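Dihydrodipicolinate synthase (Bacteroides thetaiotaomicron, PDB 4XKY) probably catalyses a Schiff-base aldol or lyase reaction, as in dihydrodipicolinate synthases and N-acetylneuraminate lyases of the DapA family. Local coordinates at residues L54-R59 with V89-L94; S81-V86 with P108-T113; L12-L17 with M60-N65; V78-S81 with E87-N90. One frame throughout, in Å; residues are numbered along the deposited sequence.

Contact 1: L54-R59 with V89-L94; sequences LSYKLR and VNLACL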
# COMPACT_ATOMS: atom_id res chain seq x y z
N LEU A 54 -10.57 -21.89 7.30
CA LEU A 54 -11.29 -23.04 7.85
C LEU A 54 -12.56 -22.63 8.54
O LEU A 54 -12.65 -21.54 9.07
CB LEU A 54 -10.41 -23.77 8.87
CG LEU A 54 -9.09 -24.30 8.29
CD1 LEU A 54 -8.33 -25.06 9.34
CD2 LEU A 54 -9.29 -25.14 7.04
N SER A 55 -13.54 -23.51 8.53
CA SER A 55 -14.78 -23.28 9.24
C SER A 55 -14.54 -23.22 10.76
O SER A 55 -13.53 -23.71 11.27
CB SER A 55 -15.77 -24.40 8.92
OG SER A 55 -15.43 -25.58 9.64
N TYR A 56 -15.48 -22.63 11.47
CA TYR A 56 -15.41 -22.59 12.93
C TYR A 56 -15.36 -23.98 13.52
O TYR A 56 -14.62 -24.24 14.44
CB TYR A 56 -16.65 -21.91 13.50
CG TYR A 56 -16.38 -21.26 14.82
CD1 TYR A 56 -15.54 -20.16 14.89
CD2 TYR A 56 -16.93 -21.74 16.00
CE1 TYR A 56 -15.26 -19.54 16.09
CE2 TYR A 56 -16.66 -21.12 17.21
CZ TYR A 56 -15.82 -20.02 17.24
OH TYR A 56 -15.50 -19.35 18.39
N LYS A 57 -16.18 -24.88 12.99
CA LYS A 57 -16.16 -26.26 13.44
C LYS A 57 -14.76 -26.85 13.35
O LYS A 57 -14.26 -27.46 14.31
CB LYS A 57 -17.14 -27.09 12.63
CG LYS A 57 -17.24 -28.55 13.05
CD LYS A 57 -17.95 -29.37 11.98
CE LYS A 57 -16.97 -29.94 10.96
NZ LYS A 57 -17.69 -30.53 9.80
N LEU A 58 -14.11 -26.66 12.21
CA LEU A 58 -12.79 -27.27 12.03
C LEU A 58 -11.75 -26.67 12.94
O LEU A 58 -10.94 -27.38 13.50
CB LEU A 58 -12.36 -27.17 10.58
CG LEU A 58 -11.34 -28.13 10.02
CD1 LEU A 58 -11.61 -29.55 10.43
CD2 LEU A 58 -11.39 -28.02 8.52
N ARG A 59 -11.80 -25.36 13.13
CA ARG A 59 -10.90 -24.72 14.08
C ARG A 59 -11.12 -25.34 15.49
O ARG A 59 -10.17 -25.62 16.20
CB ARG A 59 -11.12 -23.21 14.08
CG ARG A 59 -10.73 -22.56 12.77
CD ARG A 59 -11.45 -21.25 12.53
NE ARG A 59 -10.87 -20.17 13.32
CZ ARG A 59 -11.42 -18.98 13.47
NH1 ARG A 59 -12.59 -18.70 12.90
NH2 ARG A 59 -10.80 -18.07 14.22
N VAL A 89 -13.31 -14.86 21.82
CA VAL A 89 -13.44 -15.22 23.23
C VAL A 89 -13.93 -16.68 23.34
O VAL A 89 -13.44 -17.43 24.17
CB VAL A 89 -14.36 -14.24 23.97
CG1 VAL A 89 -14.71 -14.77 25.36
CG2 VAL A 89 -13.68 -12.86 24.07
N ASN A 90 -14.86 -17.09 22.48
CA ASN A 90 -15.36 -18.45 22.51
C ASN A 90 -14.23 -19.47 22.25
O ASN A 90 -14.19 -20.53 22.88
CB ASN A 90 -16.52 -18.60 21.52
CG ASN A 90 -17.07 -20.02 21.46
OD1 ASN A 90 -17.75 -20.46 22.38
ND2 ASN A 90 -16.75 -20.74 20.40
N LEU A 91 -13.30 -19.16 21.34
CA LEU A 91 -12.21 -20.09 21.07
C LEU A 91 -11.27 -20.16 22.25
O LEU A 91 -10.76 -21.26 22.56
CB LEU A 91 -11.40 -19.71 19.83
CG LEU A 91 -12.09 -19.84 18.48
CD1 LEU A 91 -11.14 -19.38 17.39
CD2 LEU A 91 -12.54 -21.27 18.22
N ALA A 92 -11.02 -19.01 22.88
CA ALA A 92 -10.20 -18.96 24.10
C ALA A 92 -10.80 -19.84 25.19
O ALA A 92 -10.07 -20.61 25.80
CB ALA A 92 -10.03 -17.55 24.61
N CYS A 93 -12.10 -19.74 25.45
CA CYS A 93 -12.75 -20.59 26.48
C CYS A 93 -12.69 -22.08 26.15
O CYS A 93 -12.48 -22.92 27.03
CB CYS A 93 -14.20 -20.15 26.70
SG CYS A 93 -14.26 -18.45 27.33
N LEU A 94 -12.85 -22.41 24.87
CA LEU A 94 -12.73 -23.77 24.41
C LEU A 94 -11.30 -24.26 24.65
O LEU A 94 -11.10 -25.32 25.23
CB LEU A 94 -13.07 -23.84 22.92
CG LEU A 94 -12.84 -25.25 22.36
CD1 LEU A 94 -14.07 -26.09 22.66
CD2 LEU A 94 -12.54 -25.24 20.88

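Contact 2: S81-V86 with P108-T113; sequences SDTSIV and PYYFAT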
# COMPACT_ATOMS: atom_id res chain seq x y z
N SER A 81 -7.35 -15.23 17.12
CA SER A 81 -7.69 -14.04 16.30
C SER A 81 -8.89 -14.36 15.41
O SER A 81 -9.01 -15.45 14.87
CB SER A 81 -6.54 -13.56 15.40
OG SER A 81 -5.30 -13.49 16.09
N ASP A 82 -9.79 -13.40 15.30
CA ASP A 82 -11.01 -13.55 14.54
C ASP A 82 -11.52 -12.15 14.32
O ASP A 82 -11.24 -11.27 15.12
CB ASP A 82 -12.07 -14.36 15.30
CG ASP A 82 -13.15 -14.90 14.38
OD1 ASP A 82 -14.06 -14.15 13.96
OD2 ASP A 82 -13.08 -16.10 14.06
N THR A 83 -12.28 -11.94 13.26
CA THR A 83 -12.83 -10.61 13.03
C THR A 83 -13.89 -10.32 14.09
O THR A 83 -14.15 -9.16 14.39
CB THR A 83 -13.43 -10.47 11.62
OG1 THR A 83 -14.46 -11.46 11.46
CG2 THR A 83 -12.36 -10.71 10.56
N SER A 84 -14.51 -11.37 14.63
CA SER A 84 -15.51 -11.22 15.72
C SER A 84 -14.91 -11.50 17.09
O SER A 84 -14.44 -12.60 17.35
CB SER A 84 -16.72 -12.12 15.49
OG SER A 84 -17.45 -12.30 16.70
N ILE A 85 -14.98 -10.52 17.98
CA ILE A 85 -14.47 -10.69 19.33
C ILE A 85 -15.27 -11.74 20.09
O ILE A 85 -14.68 -12.51 20.83
CB ILE A 85 -14.40 -9.36 20.10
CG1 ILE A 85 -13.30 -8.50 19.47
CG2 ILE A 85 -14.11 -9.59 21.59
CD1 ILE A 85 -13.31 -7.06 19.91
N VAL A 86 -16.58 -11.80 19.87
CA VAL A 86 -17.37 -12.85 20.49
C VAL A 86 -16.79 -14.22 20.09
O VAL A 86 -16.58 -15.05 20.95
CB VAL A 86 -18.87 -12.74 20.13
CG1 VAL A 86 -19.58 -14.05 20.47
CG2 VAL A 86 -19.50 -11.57 20.87
N PRO A 108 -8.11 -7.45 14.89
CA PRO A 108 -8.65 -7.70 13.56
C PRO A 108 -8.15 -6.64 12.57
O PRO A 108 -7.94 -5.50 12.97
CB PRO A 108 -10.16 -7.56 13.78
CG PRO A 108 -10.29 -6.65 14.94
CD PRO A 108 -9.15 -7.05 15.84
N TYR A 109 -7.95 -7.01 11.31
CA TYR A 109 -7.25 -6.11 10.37
C TYR A 109 -7.86 -4.71 10.25
O TYR A 109 -7.13 -3.72 10.21
CB TYR A 109 -7.09 -6.74 8.98
CG TYR A 109 -8.32 -6.80 8.10
CD1 TYR A 109 -8.55 -5.82 7.12
CD2 TYR A 109 -9.24 -7.84 8.20
CE1 TYR A 109 -9.66 -5.87 6.30
CE2 TYR A 109 -10.36 -7.90 7.39
CZ TYR A 109 -10.56 -6.92 6.44
OH TYR A 109 -11.67 -6.96 5.62
N TYR A 110 -9.18 -4.63 10.21
CA TYR A 110 -9.87 -3.36 9.98
C TYR A 110 -9.68 -2.37 11.12
O TYR A 110 -9.77 -1.16 10.92
CB TYR A 110 -11.36 -3.58 9.72
CG TYR A 110 -12.07 -4.37 10.80
CD1 TYR A 110 -12.29 -5.75 10.67
CD2 TYR A 110 -12.52 -3.75 11.96
CE1 TYR A 110 -12.93 -6.47 11.67
CE2 TYR A 110 -13.16 -4.45 12.96
CZ TYR A 110 -13.36 -5.80 12.82
OH TYR A 110 -14.01 -6.44 13.86
N PHE A 111 -9.42 -2.87 12.33
CA PHE A 111 -9.68 -2.06 13.51
C PHE A 111 -8.71 -0.90 13.71
O PHE A 111 -9.12 0.26 13.74
CB PHE A 111 -9.76 -2.90 14.77
CG PHE A 111 -9.78 -2.08 16.02
CD1 PHE A 111 -10.84 -1.22 16.27
CD2 PHE A 111 -8.73 -2.13 16.92
CE1 PHE A 111 -10.86 -0.44 17.41
CE2 PHE A 111 -8.74 -1.35 18.06
CZ PHE A 111 -9.81 -0.51 18.31
N ALA A 112 -7.43 -1.22 13.86
CA ALA A 112 -6.45 -0.26 14.37
C ALA A 112 -6.35 1.06 13.57
O ALA A 112 -5.99 1.05 12.39
CB ALA A 112 -5.09 -0.92 14.49
N THR A 113 -6.70 2.17 14.21
CA THR A 113 -6.40 3.49 13.67
C THR A 113 -5.05 3.92 14.21
O THR A 113 -4.17 4.33 13.45
CB THR A 113 -7.48 4.53 14.03

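Contact 3: L12-L17 with M60-N65; sequences LVTPLL and MEMIKN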
# COMPACT_ATOMS: atom_id res chain seq x y z
N LEU A 12 1.77 -25.44 13.88
CA LEU A 12 1.29 -26.65 13.22
C LEU A 12 0.43 -26.35 12.00
O LEU A 12 -0.37 -25.44 12.01
CB LEU A 12 0.48 -27.52 14.18
CG LEU A 12 1.25 -28.47 15.10
CD1 LEU A 12 2.12 -27.66 16.02
CD2 LEU A 12 0.28 -29.27 15.94
N VAL A 13 0.61 -27.15 10.95
CA VAL A 13 -0.38 -27.22 9.89
C VAL A 13 -1.63 -27.86 10.50
O VAL A 13 -1.55 -28.55 11.53
CB VAL A 13 0.11 -28.02 8.65
CG1 VAL A 13 1.34 -27.37 8.04
CG2 VAL A 13 0.44 -29.45 8.99
N THR A 14 -2.78 -27.55 9.90
CA THR A 14 -4.04 -28.18 10.25
C THR A 14 -4.20 -29.25 9.18
O THR A 14 -4.55 -28.94 8.05
CB THR A 14 -5.21 -27.17 10.27
OG1 THR A 14 -4.95 -26.10 11.21
CG2 THR A 14 -6.52 -27.87 10.64
N PRO A 15 -3.87 -30.51 9.50
CA PRO A 15 -3.97 -31.56 8.47
C PRO A 15 -5.42 -31.87 8.18
O PRO A 15 -6.23 -31.93 9.11
CB PRO A 15 -3.26 -32.76 9.09
CG PRO A 15 -2.80 -32.36 10.44
CD PRO A 15 -3.40 -31.02 10.79
N LEU A 16 -5.72 -32.00 6.90
CA LEU A 16 -7.07 -32.15 6.38
C LEU A 16 -7.21 -33.38 5.50
O LEU A 16 -6.28 -33.75 4.76
CB LEU A 16 -7.38 -30.93 5.53
CG LEU A 16 -7.30 -29.61 6.26
CD1 LEU A 16 -7.59 -28.52 5.23
CD2 LEU A 16 -8.30 -29.57 7.42
N LEU A 17 -8.37 -34.02 5.56
CA LEU A 17 -8.75 -35.03 4.55
C LEU A 17 -9.57 -34.40 3.45
O LEU A 17 -9.66 -34.92 2.35
CB LEU A 17 -9.55 -36.17 5.20
CG LEU A 17 -8.79 -37.01 6.24
CD1 LEU A 17 -9.66 -38.16 6.75
CD2 LEU A 17 -7.52 -37.59 5.61
N MET A 60 -12.36 -25.58 15.88
CA MET A 60 -12.62 -26.18 17.19
C MET A 60 -12.09 -27.60 17.29
O MET A 60 -11.48 -27.96 18.30
CB MET A 60 -14.09 -26.11 17.57
CG MET A 60 -14.52 -24.68 17.83
SD MET A 60 -16.22 -24.35 18.34
CE MET A 60 -17.19 -25.38 17.23
N GLU A 61 -12.27 -28.39 16.24
CA GLU A 61 -11.73 -29.74 16.22
C GLU A 61 -10.20 -29.77 16.28
O GLU A 61 -9.64 -30.64 16.92
CB GLU A 61 -12.23 -30.50 15.00
CG GLU A 61 -13.73 -30.67 15.04
CD GLU A 61 -14.28 -31.46 13.86
OE1 GLU A 61 -13.51 -31.78 12.93
OE2 GLU A 61 -15.49 -31.73 13.87
N MET A 62 -9.54 -28.81 15.64
CA MET A 62 -8.10 -28.78 15.69
C MET A 62 -7.64 -28.53 17.12
O MET A 62 -6.72 -29.17 17.58
CB MET A 62 -7.54 -27.69 14.79
CG MET A 62 -6.01 -27.55 14.79
SD MET A 62 -5.14 -29.05 14.26
CE MET A 62 -3.44 -28.50 14.37
N ILE A 63 -8.27 -27.57 17.80
CA ILE A 63 -7.94 -27.28 19.18
C ILE A 63 -8.16 -28.50 20.08
O ILE A 63 -7.26 -28.87 20.85
CB ILE A 63 -8.80 -26.11 19.68
CG1 ILE A 63 -8.34 -24.83 19.00
CG2 ILE A 63 -8.70 -25.94 21.20
CD1 ILE A 63 -9.35 -23.70 19.11
N LYS A 64 -9.35 -29.10 20.01
CA LYS A 64 -9.69 -30.24 20.85
C LYS A 64 -8.75 -31.41 20.61
O LYS A 64 -8.13 -31.91 21.54
CB LYS A 64 -11.12 -30.72 20.61
CG LYS A 64 -12.24 -29.74 20.99
CD LYS A 64 -13.58 -30.49 21.05
CE LYS A 64 -14.79 -29.70 20.57
NZ LYS A 64 -14.89 -29.67 19.08
N ASN A 65 -8.62 -31.86 19.37
CA ASN A 65 -7.68 -32.97 19.09
C ASN A 65 -6.24 -32.66 19.47
O ASN A 65 -5.54 -33.54 19.97
CB ASN A 65 -7.75 -33.41 17.63
CG ASN A 65 -8.95 -34.26 17.34
OD1 ASN A 65 -8.93 -35.48 17.52
ND2 ASN A 65 -10.04 -33.61 16.96

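Contact 4: V78-S81 with E87-N90; sequences VCIS and ESVN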
# COMPACT_ATOMS: atom_id res chain seq x y z
N VAL A 78 -2.85 -21.40 21.41
CA VAL A 78 -3.94 -21.39 20.47
C VAL A 78 -4.13 -19.98 19.94
O VAL A 78 -4.35 -19.04 20.70
CB VAL A 78 -5.27 -21.84 21.13
CG1 VAL A 78 -6.44 -21.71 20.17
CG2 VAL A 78 -5.16 -23.28 21.63
N CYS A 79 -4.08 -19.84 18.61
CA CYS A 79 -4.44 -18.58 17.98
C CYS A 79 -5.95 -18.41 18.02
O CYS A 79 -6.71 -19.25 17.51
CB CYS A 79 -3.94 -18.52 16.54
SG CYS A 79 -3.96 -16.85 15.84
N ILE A 80 -6.37 -17.32 18.66
CA ILE A 80 -7.79 -16.99 18.79
C ILE A 80 -8.23 -15.78 17.95
O ILE A 80 -9.39 -15.37 18.06
CB ILE A 80 -8.18 -16.71 20.26
CG1 ILE A 80 -7.38 -15.54 20.84
CG2 ILE A 80 -7.97 -17.95 21.13
CD1 ILE A 80 -8.00 -14.93 22.08
N SER A 81 -7.35 -15.23 17.12
CA SER A 81 -7.69 -14.04 16.30
C SER A 81 -8.89 -14.36 15.41
O SER A 81 -9.01 -15.45 14.87
CB SER A 81 -6.54 -13.56 15.40
OG SER A 81 -5.30 -13.49 16.09
N GLU A 87 -16.51 -14.44 18.81
CA GLU A 87 -15.96 -15.72 18.35
C GLU A 87 -14.56 -15.98 18.91
O GLU A 87 -14.22 -17.10 19.29
CB GLU A 87 -15.93 -15.77 16.81
CG GLU A 87 -17.28 -15.67 16.12
CD GLU A 87 -18.29 -16.70 16.58
OE1 GLU A 87 -17.86 -17.72 17.15
OE2 GLU A 87 -19.51 -16.48 16.38
N SER A 88 -13.75 -14.94 18.95
CA SER A 88 -12.42 -15.05 19.53
C SER A 88 -12.45 -15.50 21.02
O SER A 88 -11.73 -16.43 21.42
CB SER A 88 -11.67 -13.73 19.33
OG SER A 88 -10.40 -13.80 19.92
N VAL A 89 -13.31 -14.86 21.82
CA VAL A 89 -13.44 -15.22 23.23
C VAL A 89 -13.93 -16.68 23.34
O VAL A 89 -13.44 -17.43 24.17
CB VAL A 89 -14.36 -14.24 23.97
CG1 VAL A 89 -14.71 -14.77 25.36
CG2 VAL A 89 -13.68 -12.86 24.07
N ASN A 90 -14.86 -17.09 22.48
CA ASN A 90 -15.36 -18.45 22.51
C ASN A 90 -14.23 -19.47 22.25
O ASN A 90 -14.19 -20.53 22.88
CB ASN A 90 -16.52 -18.60 21.52
CG ASN A 90 -17.07 -20.02 21.46
OD1 ASN A 90 -17.75 -20.46 22.38
ND2 ASN A 90 -16.75 -20.74 20.40

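Contact 1: L54-R59 with V89-L94
L91 lies against the outer end of the Y56 ring. Its CD2 sits 3.6 Å from Y56 CZ, and its CG packs beside the phenol oxygen. The two side chains come from opposite directions. N90, one residue earlier, reaches the edge of the same ring. Its ND2 donates to Y56 OH at 2.7 Å, nearly straight at 166°. The oxygen is in the amide plane, and ring and amide planes are 25° apart. CG of Y56 is anti to the backbone N (chi1 -152°), which brings the ring across to helix 85-97. The hydroxyl also bonds to E87 O, so two polar groups of one helix hold it. With an alanine at Y56, N90 ND2 and E87 O would probably lose their shared partner, and a gap would open beside L91. R59 crosses L91 at about a right angle, with NH2 3.4 Å from L91 CD1. The NH1 of R59 forms a salt bridge with D82. S55 caps the start of helix 56-70: L58 N donates to S55 OG at 3.1 Å. An aromatic residue of a neighbouring subunit meets the Y56 ring. Successive outer helices packed side by side are characteristic of the TIM barrel.

Contact 2: S81-V86 with P108-T113
Y110 points its ring edge-on at the backbone of T83. Its OH donates to T83 O at 2.8 Å. The oxygen lies near the ring plane, and the hydroxyl lies in the carbonyl plane, with a C=O...donor angle of 150°. CG of Y110 stands between the backbone N and the carbonyl carbon (chi1 54°), and this rotation carries the ring over to the 81-86 segment. Y110 CE1 also packs 4.0 Å from T83 CB. A phenylalanine here would probably leave T83 O without its hydroxyl donor and the ring less firmly held against the first loop. P108 approaches the backbone rather than a side chain: its CB is 4.1 Å from T83 CA and as far from D82 O. The two segments follow strands 76-79 and 102-105 of the TIM barrel, so the contact joins neighbouring loops at the C-terminal end of the barrel, where this fold carries its active site. D82 shapes the first loop through an Asx turn. S84 N donates to D82 OD1 at 2.9 Å and 169°, and OD1 receives it on its anti lone pair, while OD2 pairs with R59. S84 is the N-cap of helix 85-97, and its OG accepts from E87 N. T83 OG1 bonds to the backbone of a neighbouring subunit. F111 meets an aromatic ring of another chain, and P108 packs on F121 of helix 115-125.

Contact 3: L12-L17 with M60-N65
M62 alone carries the helix side of this contact, and it touches four successive residues, L12 to P15. Its CG is anti to the backbone N (chi1 179°), directing the chain out of helix 56-70. A bend at chi2 (60°) then carries the thioether obliquely across T14 toward L12. The methyl CE reaches farthest and comes 3.4 Å from V13 O. It also meets L12, at 4.0 Å from CB and a little farther from CD2. T14 has the next largest share of the buried surface. Both its branches face the middle of the methionine from one side: OG1 is 4.0 Å from M62 CG, and CG2 is 4.0 Å from M62 SD. The hydroxyl of T14 is satisfied by G49 O, so it presents itself to the methionine as a packing surface while its bond goes to the loop after strand 42-44. In TIM-barrel terms, the contact places the loop after the first strand, 7-8, against helix 56-70, the helix that follows the second strand, 42-44. L12 comes in obliquely from the strand end of the loop. P15 follows T14, with CD 4.4 Å from M62 SD. V13 points away from the helix. Its side chain packs on L262 and L266 of helix 257-268 and lies about 4 Å from that of T48, a predicted pyruvate-binding residue. L27 of helix 24-36 also touches M62.

Contact 4: V78-S81 with E87-N90
S88 OG donates to I80 O at 2.6 Å, a short bond between side chain and backbone. The hydroxyl stands above the carbonyl plane, 51° out of it, with a C=O...donor angle of 128°. The serine's own backbone adds a bent CA-H...O contact to the same oxygen, S88 CA to I80 O 3.4 Å. I80 O is thus approached by two groups of one residue. The I80 side chain completes the first shell, with CD1 3.4 Å from S88 OG. Its CG1 sits between the backbone N and the carbonyl carbon (chi1 60°), which brings the ethyl arm beside the serine hydroxyl. Next outward, I80 also packs on L91 and A92, farther along the same helix, and on V103 and S105 of strand 102-105. On the other side, S81 points away from the helix. Its OG bonds to Y136, the predicted proton donor/acceptor, and to A106 N. The S88 bond thus probably helps to hold the backbone just before S81, which reaches the predicted active-site tyrosine. The contact lies within one beta-alpha-beta unit, where helix 85-97 covers the end of strand 76-79, and this strand runs parallel between strands 42-44 and 102-105.

Overall arrangement
Contacts 1, 2 and 4 all use helix 85-97. Contact 1 ties it to helix 56-70, contact 4 to the end of its own strand, and contact 2 joins the loop leading into it to the next barrel loop. Contacts 1 and 4 are close, with centres about 6 Å apart. R59 NH1 of contact 1 forms a salt bridge with D82 OD2 of contact 2 at 2.9 Å. Contact 3 extends the row through helix 56-70, where M60 CG meets L94 CD2 at 3.7 Å. Its centre lies about 23 Å from that of contact 2. The S81 side chain, common to contacts 2 and 4, is about 9 Å from that of K164, the predicted Schiff-base lysine.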